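Local coordinates for protein shikimate dehydrogenase (NADP(+)) (Peptoclostridium difficile, PDB 5DZS) that probably catalyses the reversible NADPH-linked reduction of 3-dehydroshikimate to shikimate, a step on the way to chorismate and the aromatic amino acids, at residues 18-22 and 263-268; 87-91 and 243-247. All coordinates share one frame; numbering follows the deposited sequence. Where two conformers were deposited one is given.

Contact 1. Residues 18-22 and 263-268; sequences QIHKR and ELKLEF
Gln18 and Arg22, one helical turn apart, reach toward Leu264 and Glu267 by different torsions. The glutamine stretches out, its CG trans to the backbone N (chi1 -177°), and its amide slides past Leu264 and Phe268. The arginine instead folds at chi2, which swings its guanidinium across to meet Glu267 coming from the opposite direction. NH2 of Arg22 and OE2 of Glu267 form a salt bridge, but the weak, bent hydrogen bond within it is doubtful, its 2.6 Å being shorter than such a bond should be. The guanidinium and carboxylate planes are about 36° apart, with Glu267 OE1 over one face of the guanidinium. A second, long ion pair joins Arg22 NH2 to Glu263 OE1 at 3.7 Å, so one cation serves two acids. Glu267 is poorly ordered and Arg22 has two conformers, so this polar edge is probably mobile. Next to it the buried Leu264 suits its place because its forked apolar end serves two neighbours: CD1 rests on Ile19 CG1 at 3.6 Å, the side chains crossing at about a right angle, while CD2 lies 3.8 Å from Gln18 NE2. The Gln18 amide is turned steeply to the Phe268 ring, which is poorly ordered, making the 3.1 Å from Gln18 OE1 to Phe268 CZ approximate. That ring also meets Tyr211 edge-to-face and touches Val15, both predicted to bind shikimate. Helix 255-268 thus leans on helix 16-27, the axes of segments 18-22 and 263-268 passing 11.8 Å apart at 135°, and Ile19 also packs on Leu236, Val237 and Ala240 of helix 233-248.

Contact 2. Residues 87-91 and 243-247; sequences TILLR and SQEIW
Trp247 turns the NE1 edge of its indole to strand 87-91 and gives its NE1 hydrogen to the carbonyl oxygen of Ile88, 2.9 Å away. The N-H...O angle is 140°, and the nitrogen stands above the carbonyl plane. Tryptophan suits this buried place because its broad apolar surface packs while its one polar atom finds an acceptor. Thr87 CG2 comes within 3.7 Å of Trp247 NE1, and Leu89 CD1 approaches Trp247 CD1 at 4.0 Å. The other branch of Leu89 meets the helix more loosely, CD2 lying 4.4 Å from Ile246 CG2. The small hydroxyl groups of Thr87 and Ser243 share a water, which joins Thr87 OG1 to Ser243 OG, and the serine hydroxyl is further held by Gln239 O and Asn59 ND2. The far end is less tightly packed. There the tip of partly exposed Arg91 brings its NH2 to 2.8 Å from Trp247 O, at the edge of the guanidinium, in a weak bond bent to 118°; Gln56 NE2 is a second, weak partner of that oxygen. Pro77 of the second subunit packs on both Leu89 and Arg91 at this end. Segments 87-91 and 243-247 run nearly parallel, 16° between their axes, in keeping with the alpha/beta sandwich known for this family's substrate-binding domain; here helix 233-248 covers its mixed sheet, next to Asn86 and Gln239, both predicted shikimate ligands.

In the fold
From the N terminus the chain passes strand 2-8 and enters helix 16-27, where residues 18-22 meet a partner whose nearest end lies 241 residues further on. It goes on through the mixed sheet, reaching 87-91, then builds the parallel six-stranded sheet, the NADP-binding part in this family. On its return, helix 233-248 closes contact 2 onto the first sheet, and helix 255-268 closes contact 1 soon after. The loop of contact 2 therefore lies wholly within that of contact 1. Both returning helices bring the C-terminal end of the chain back to the N-terminal domain. His20 joins the two contacts, with a probable hydrogen bond to Gln244 and packing against Trp247.

Contact 1. Residues 18-22 and 263-268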
ATOM      1  N   GLN B  18      15.213  -2.116 -17.286  1.00 23.05           N
ATOM      2  CA  GLN B  18      14.835  -3.366 -17.950  1.00 25.52           C
ATOM      3  C   GLN B  18      13.840  -4.158 -17.095  1.00 24.03           C
ATOM      4  O   GLN B  18      12.872  -4.712 -17.619  1.00 25.31           O
ATOM      5  CB  GLN B  18      16.072  -4.220 -18.240  1.00 29.65           C
ATOM      6  CG  GLN B  18      15.746  -5.495 -19.005  1.00 38.28           C
ATOM      7  CD  GLN B  18      16.954  -6.375 -19.287  1.00 47.94           C
ATOM      8  OE1 GLN B  18      18.028  -6.196 -18.707  1.00 54.84           O
ATOM      9  NE2 GLN B  18      16.774  -7.348 -20.180  1.00 54.29           N
ATOM     10  N   ILE B  19      14.077  -4.237 -15.779  1.00 22.02           N
ATOM     11  CA  ILE B  19      13.160  -4.938 -14.906  1.00 21.85           C
ATOM     12  C   ILE B  19      11.780  -4.306 -14.975  1.00 19.42           C
ATOM     13  O   ILE B  19      10.771  -4.996 -15.147  1.00 21.27           O
ATOM     14  CB  ILE B  19      13.656  -4.954 -13.429  1.00 22.73           C
ATOM     15  CG1 ILE B  19      14.949  -5.783 -13.309  1.00 25.06           C
ATOM     16  CG2 ILE B  19      12.552  -5.465 -12.507  1.00 23.13           C
ATOM     17  CD1 ILE B  19      15.604  -5.722 -11.933  1.00 25.86           C
ATOM     18  N   HIS B  20      11.699  -2.982 -14.787  1.00 19.43           N
ATOM     19  CA  HIS B  20      10.409  -2.304 -14.834  1.00 19.36           C
ATOM     20  C   HIS B  20       9.699  -2.461 -16.179  1.00 21.03           C
ATOM     21  O   HIS B  20       8.487  -2.620 -16.207  1.00 21.49           O
ATOM     22  CB  HIS B  20      10.535  -0.829 -14.419  1.00 19.01           C
ATOM     23  CG  HIS B  20      10.765  -0.643 -12.949  1.00 18.92           C
ATOM     24  ND1 HIS B  20       9.738  -0.544 -12.047  1.00 19.44           N
ATOM     25  CD2 HIS B  20      11.904  -0.534 -12.233  1.00 19.31           C
ATOM     26  CE1 HIS B  20      10.226  -0.375 -10.836  1.00 18.74           C
ATOM     27  NE2 HIS B  20      11.544  -0.356 -10.919  1.00 19.52           N
ATOM     28  N   LYS B  21      10.456  -2.416 -17.275  0.50 22.44           N
ATOM     29  CA  LYS B  21       9.891  -2.662 -18.618  0.50 23.38           C
ATOM     30  C   LYS B  21       9.199  -4.016 -18.643  0.50 24.67           C
ATOM     31  O   LYS B  21       8.065  -4.126 -19.090  0.50 24.39           O
ATOM     32  CB  LYS B  21      10.973  -2.619 -19.691  0.50 25.43           C
ATOM     33  CG  LYS B  21      10.449  -2.954 -21.090  0.50 27.56           C
ATOM     34  CD  LYS B  21      11.559  -2.884 -22.133  0.50 30.87           C
ATOM     35  CE  LYS B  21      11.052  -3.092 -23.550  0.50 34.92           C
ATOM     36  NZ  LYS B  21      10.044  -2.093 -23.981  0.50 35.82           N
ATOM     37  N   ARG B  22       9.887  -5.049 -18.161  0.50 24.61           N
ATOM     38  CA  ARG B  22       9.316  -6.391 -18.117  0.50 25.36           C
ATOM     39  C   ARG B  22       8.054  -6.471 -17.266  0.50 24.46           C
ATOM     40  O   ARG B  22       7.099  -7.159 -17.628  0.50 27.18           O
ATOM     41  CB  ARG B  22      10.368  -7.390 -17.637  0.50 28.51           C
ATOM     42  CG  ARG B  22      11.415  -7.722 -18.680  0.50 31.98           C
ATOM     43  CD  ARG B  22      10.771  -8.480 -19.836  0.50 35.94           C
ATOM     44  NE  ARG B  22      11.718  -8.903 -20.859  0.50 39.75           N
ATOM     45  CZ  ARG B  22      12.372 -10.055 -20.842  0.50 41.39           C
ATOM     46  NH1 ARG B  22      13.200 -10.349 -21.836  0.50 45.48           N
ATOM     47  NH2 ARG B  22      12.198 -10.917 -19.843  0.50 38.07           N
ATOM     48  N   GLU B 263      13.478 -15.333 -16.047  1.00 32.66           N
ATOM     49  CA  GLU B 263      13.640 -14.916 -17.434  1.00 35.34           C
ATOM     50  C   GLU B 263      14.804 -13.934 -17.549  1.00 36.58           C
ATOM     51  O   GLU B 263      15.588 -14.014 -18.497  1.00 41.87           O
ATOM     52  CB  GLU B 263      12.324 -14.366 -18.023  1.00 35.55           C
ATOM     53  CG  GLU B 263      11.273 -15.461 -18.243  1.00 38.37           C
ATOM     54  CD  GLU B 263       9.993 -14.956 -18.888  1.00 41.45           C
ATOM     55  OE1 GLU B 263       9.913 -13.733 -19.165  1.00 40.90           O
ATOM     56  OE2 GLU B 263       9.073 -15.788 -19.111  1.00 41.55           O
ATOM     57  N   LEU B 264      14.948 -13.035 -16.579  1.00 37.59           N
ATOM     58  CA  LEU B 264      16.048 -12.061 -16.610  1.00 41.51           C
ATOM     59  C   LEU B 264      17.399 -12.687 -16.325  1.00 48.49           C
ATOM     60  O   LEU B 264      18.404 -12.320 -16.940  1.00 56.70           O
ATOM     61  CB  LEU B 264      15.802 -10.928 -15.611  1.00 41.41           C
ATOM     62  CG  LEU B 264      14.763  -9.896 -16.000  1.00 46.82           C
ATOM     63  CD1 LEU B 264      14.533  -8.976 -14.811  1.00 48.96           C
ATOM     64  CD2 LEU B 264      15.215  -9.108 -17.223  1.00 46.96           C
ATOM     65  N   LYS B 265      17.417 -13.646 -15.406  1.00 53.03           N
ATOM     66  CA  LYS B 265      18.644 -14.339 -15.018  1.00 61.00           C
ATOM     67  C   LYS B 265      19.299 -15.058 -16.209  1.00 66.79           C
ATOM     68  O   LYS B 265      20.498 -15.342 -16.180  1.00 73.43           O
ATOM     69  CB  LYS B 265      18.326 -15.282 -13.855  1.00 63.60           C
ATOM     70  CG  LYS B 265      19.476 -16.077 -13.273  1.00 67.81           C
ATOM     71  CD  LYS B 265      19.133 -16.452 -11.836  1.00 68.49           C
ATOM     72  CE  LYS B 265      19.950 -17.615 -11.307  1.00 73.33           C
ATOM     73  NZ  LYS B 265      19.479 -18.906 -11.879  1.00 78.12           N
ATOM     74  N   LEU B 266      18.514 -15.335 -17.254  1.00 66.84           N
ATOM     75  CA  LEU B 266      19.035 -15.949 -18.483  1.00 72.28           C
ATOM     76  C   LEU B 266      19.517 -14.880 -19.475  1.00 76.82           C
ATOM     77  O   LEU B 266      20.592 -15.005 -20.061  1.00 80.94           O
ATOM     78  CB  LEU B 266      17.962 -16.799 -19.165  1.00 69.53           C
ATOM     79  CG  LEU B 266      17.398 -17.986 -18.390  1.00 71.47           C
ATOM     80  CD1 LEU B 266      16.271 -18.626 -19.187  1.00 72.73           C
ATOM     81  CD2 LEU B 266      18.483 -19.005 -18.062  1.00 75.15           C
ATOM     82  N   GLU B 267      18.709 -13.834 -19.653  1.00 81.29           N
ATOM     83  CA  GLU B 267      19.009 -12.738 -20.595  1.00 86.46           C
ATOM     84  C   GLU B 267      20.399 -12.143 -20.436  1.00 89.57           C
ATOM     85  O   GLU B 267      21.039 -11.794 -21.425  1.00 92.68           O
ATOM     86  CB  GLU B 267      17.977 -11.622 -20.456  1.00 91.65           C
ATOM     87  CG  GLU B 267      16.566 -12.040 -20.821  1.00 95.32           C
ATOM     88  CD  GLU B 267      15.523 -11.215 -20.105  1.00100.14           C
ATOM     89  OE1 GLU B 267      15.618  -9.967 -20.127  1.00101.53           O
ATOM     90  OE2 GLU B 267      14.588 -11.818 -19.533  1.00102.47           O
ATOM     91  N   PHE B 268      20.859 -12.004 -19.196  1.00 92.14           N
ATOM     92  CA  PHE B 268      22.192 -11.466 -18.947  1.00 96.33           C
ATOM     93  C   PHE B 268      23.247 -12.537 -19.230  1.00101.36           C
ATOM     94  O   PHE B 268      24.304 -12.241 -19.791  1.00105.64           O
ATOM     95  CB  PHE B 268      22.313 -10.937 -17.516  1.00 95.05           C
ATOM     96  CG  PHE B 268      21.342  -9.830 -17.194  1.00 90.68           C
ATOM     97  CD1 PHE B 268      21.521  -8.558 -17.719  1.00 91.04           C
ATOM     98  CD2 PHE B 268      20.263 -10.055 -16.351  1.00 88.75           C
ATOM     99  CE1 PHE B 268      20.631  -7.538 -17.424  1.00 89.95           C
ATOM    100  CE2 PHE B 268      19.371  -9.037 -16.048  1.00 86.32           C
ATOM    101  CZ  PHE B 268      19.556  -7.777 -16.584  1.00 87.50           C
TER

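Contact 2. Residues 87-91 and 243-247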
ATOM      1  N   THR B  87      11.575   4.952  -2.917  1.00 15.65           N
ATOM      2  CA  THR B  87      10.397   4.925  -3.800  1.00 15.75           C
ATOM      3  C   THR B  87       9.575   6.168  -3.495  1.00 16.60           C
ATOM      4  O   THR B  87       9.223   6.394  -2.336  1.00 16.84           O
ATOM      5  CB  THR B  87       9.578   3.640  -3.575  1.00 17.89           C
ATOM      6  OG1 THR B  87      10.394   2.486  -3.860  1.00 19.08           O
ATOM      7  CG2 THR B  87       8.332   3.597  -4.446  1.00 19.09           C
ATOM      8  N   ILE B  88       9.277   6.954  -4.517  1.00 15.38           N
ATOM      9  CA  ILE B  88       8.473   8.166  -4.375  1.00 15.51           C
ATOM     10  C   ILE B  88       7.239   8.059  -5.282  1.00 16.59           C
ATOM     11  O   ILE B  88       7.364   7.613  -6.449  1.00 15.58           O
ATOM     12  CB  ILE B  88       9.281   9.423  -4.755  1.00 16.81           C
ATOM     13  CG1 ILE B  88      10.429   9.634  -3.750  1.00 19.25           C
ATOM     14  CG2 ILE B  88       8.411  10.685  -4.840  1.00 18.35           C
ATOM     15  CD1 ILE B  88      11.437  10.702  -4.127  1.00 19.52           C
ATOM     16  N   LEU B  89       6.094   8.488  -4.779  1.00 15.79           N
ATOM     17  CA  LEU B  89       4.827   8.506  -5.516  1.00 15.04           C
ATOM     18  C   LEU B  89       4.307   9.943  -5.530  1.00 15.58           C
ATOM     19  O   LEU B  89       4.255  10.603  -4.485  1.00 16.36           O
ATOM     20  CB  LEU B  89       3.804   7.621  -4.823  1.00 15.87           C
ATOM     21  CG  LEU B  89       2.358   7.693  -5.331  1.00 17.00           C
ATOM     22  CD1 LEU B  89       2.165   7.332  -6.794  1.00 18.27           C
ATOM     23  CD2 LEU B  89       1.495   6.795  -4.457  1.00 20.05           C
ATOM     24  N   LEU B  90       3.901  10.422  -6.702  1.00 15.41           N
ATOM     25  CA  LEU B  90       3.237  11.719  -6.887  1.00 16.24           C
ATOM     26  C   LEU B  90       1.727  11.515  -6.958  1.00 16.77           C
ATOM     27  O   LEU B  90       1.232  10.780  -7.804  1.00 18.08           O
ATOM     28  CB  LEU B  90       3.696  12.370  -8.206  1.00 16.36           C
ATOM     29  CG  LEU B  90       2.956  13.639  -8.640  1.00 17.11           C
ATOM     30  CD1 LEU B  90       3.299  14.810  -7.734  1.00 18.22           C
ATOM     31  CD2 LEU B  90       3.318  13.950 -10.110  1.00 17.53           C
ATOM     32  N   ARG B  91       1.004  12.178  -6.062  1.00 18.36           N
ATOM     33  CA  ARG B  91      -0.455  12.199  -6.082  1.00 19.72           C
ATOM     34  C   ARG B  91      -0.942  13.550  -5.664  1.00 21.40           C
ATOM     35  O   ARG B  91      -0.553  14.066  -4.625  1.00 20.83           O
ATOM     36  CB  ARG B  91      -1.054  11.122  -5.152  1.00 22.26           C
ATOM     37  CG  ARG B  91      -0.942   9.695  -5.607  1.00 23.73           C
ATOM     38  CD  ARG B  91      -1.724   9.388  -6.873  1.00 27.51           C
ATOM     39  NE  ARG B  91      -1.505   7.990  -7.242  1.00 36.92           N
ATOM     40  CZ  ARG B  91      -1.762   7.481  -8.445  1.00 42.30           C
ATOM     41  NH1 ARG B  91      -2.280   8.245  -9.411  1.00 45.20           N
ATOM     42  NH2 ARG B  91      -1.498   6.201  -8.684  1.00 44.20           N
ATOM     43  N   SER B 243       7.485  -1.571  -5.709  1.00 17.67           N
ATOM     44  CA  SER B 243       7.326  -0.187  -6.130  1.00 17.94           C
ATOM     45  C   SER B 243       6.094  -0.049  -7.041  1.00 17.16           C
ATOM     46  O   SER B 243       5.313   0.905  -6.901  1.00 18.09           O
ATOM     47  CB  SER B 243       8.545   0.336  -6.886  1.00 19.06           C
ATOM     48  OG  SER B 243       9.694   0.436  -6.060  1.00 20.69           O
ATOM     49  N   GLN B 244       5.960  -0.975  -7.987  0.50 17.91           N
ATOM     50  CA  GLN B 244       4.826  -0.966  -8.890  0.50 18.93           C
ATOM     51  C   GLN B 244       3.488  -1.109  -8.149  0.50 17.72           C
ATOM     52  O   GLN B 244       2.492  -0.465  -8.510  0.50 19.15           O
ATOM     53  CB  GLN B 244       5.012  -2.042  -9.943  0.50 20.39           C
ATOM     54  CG  GLN B 244       6.105  -1.703 -10.936  0.50 21.17           C
ATOM     55  CD  GLN B 244       5.753  -0.501 -11.789  0.50 23.01           C
ATOM     56  OE1 GLN B 244       4.601  -0.108 -11.880  0.50 22.47           O
ATOM     57  NE2 GLN B 244       6.762   0.091 -12.427  0.50 24.43           N
ATOM     58  N   GLU B 245       3.476  -1.925  -7.098  1.00 17.89           N
ATOM     59  CA  GLU B 245       2.263  -2.110  -6.305  1.00 18.02           C
ATOM     60  C   GLU B 245       1.878  -0.767  -5.659  1.00 18.26           C
ATOM     61  O   GLU B 245       0.728  -0.376  -5.628  1.00 19.52           O
ATOM     62  CB  GLU B 245       2.451  -3.163  -5.207  1.00 18.49           C
ATOM     63  CG  GLU B 245       2.525  -4.589  -5.734  1.00 19.37           C
ATOM     64  CD  GLU B 245       2.600  -5.609  -4.624  1.00 22.88           C
ATOM     65  OE1 GLU B 245       2.046  -6.720  -4.804  1.00 24.02           O
ATOM     66  OE2 GLU B 245       3.160  -5.331  -3.559  1.00 27.21           O
ATOM     67  N   ILE B 246       2.873  -0.074  -5.130  1.00 17.21           N
ATOM     68  CA  ILE B 246       2.652   1.226  -4.505  1.00 19.28           C
ATOM     69  C   ILE B 246       2.161   2.275  -5.509  1.00 19.57           C
ATOM     70  O   ILE B 246       1.183   2.989  -5.263  1.00 21.56           O
ATOM     71  CB  ILE B 246       3.950   1.723  -3.839  1.00 20.05           C
ATOM     72  CG1 ILE B 246       4.252   0.850  -2.608  1.00 20.63           C
ATOM     73  CG2 ILE B 246       3.807   3.197  -3.436  1.00 23.26           C
ATOM     74  CD1 ILE B 246       5.645   1.017  -2.070  1.00 22.11           C
ATOM     75  N   TRP B 247       2.816   2.322  -6.662  1.00 18.48           N
ATOM     76  CA  TRP B 247       2.496   3.311  -7.688  1.00 19.38           C
ATOM     77  C   TRP B 247       1.102   3.128  -8.245  1.00 21.31           C
ATOM     78  O   TRP B 247       0.406   4.137  -8.512  1.00 23.94           O
ATOM     79  CB  TRP B 247       3.537   3.302  -8.801  1.00 18.14           C
ATOM     80  CG  TRP B 247       4.905   3.814  -8.391  1.00 17.49           C
ATOM     81  CD1 TRP B 247       5.168   4.766  -7.451  1.00 18.30           C
ATOM     82  CD2 TRP B 247       6.168   3.421  -8.924  1.00 16.00           C
ATOM     83  NE1 TRP B 247       6.505   4.962  -7.338  1.00 17.21           N
ATOM     84  CE2 TRP B 247       7.156   4.167  -8.256  1.00 16.61           C
ATOM     85  CE3 TRP B 247       6.567   2.507  -9.901  1.00 17.94           C
ATOM     86  CZ2 TRP B 247       8.507   4.028  -8.533  1.00 18.29           C
ATOM     87  CZ3 TRP B 247       7.914   2.386 -10.180  1.00 18.86           C
ATOM     88  CH2 TRP B 247       8.866   3.110  -9.496  1.00 19.02           C
TER
HETATM   89  O   HOH W   1      11.786   0.048  -4.545  1.00 31.28           O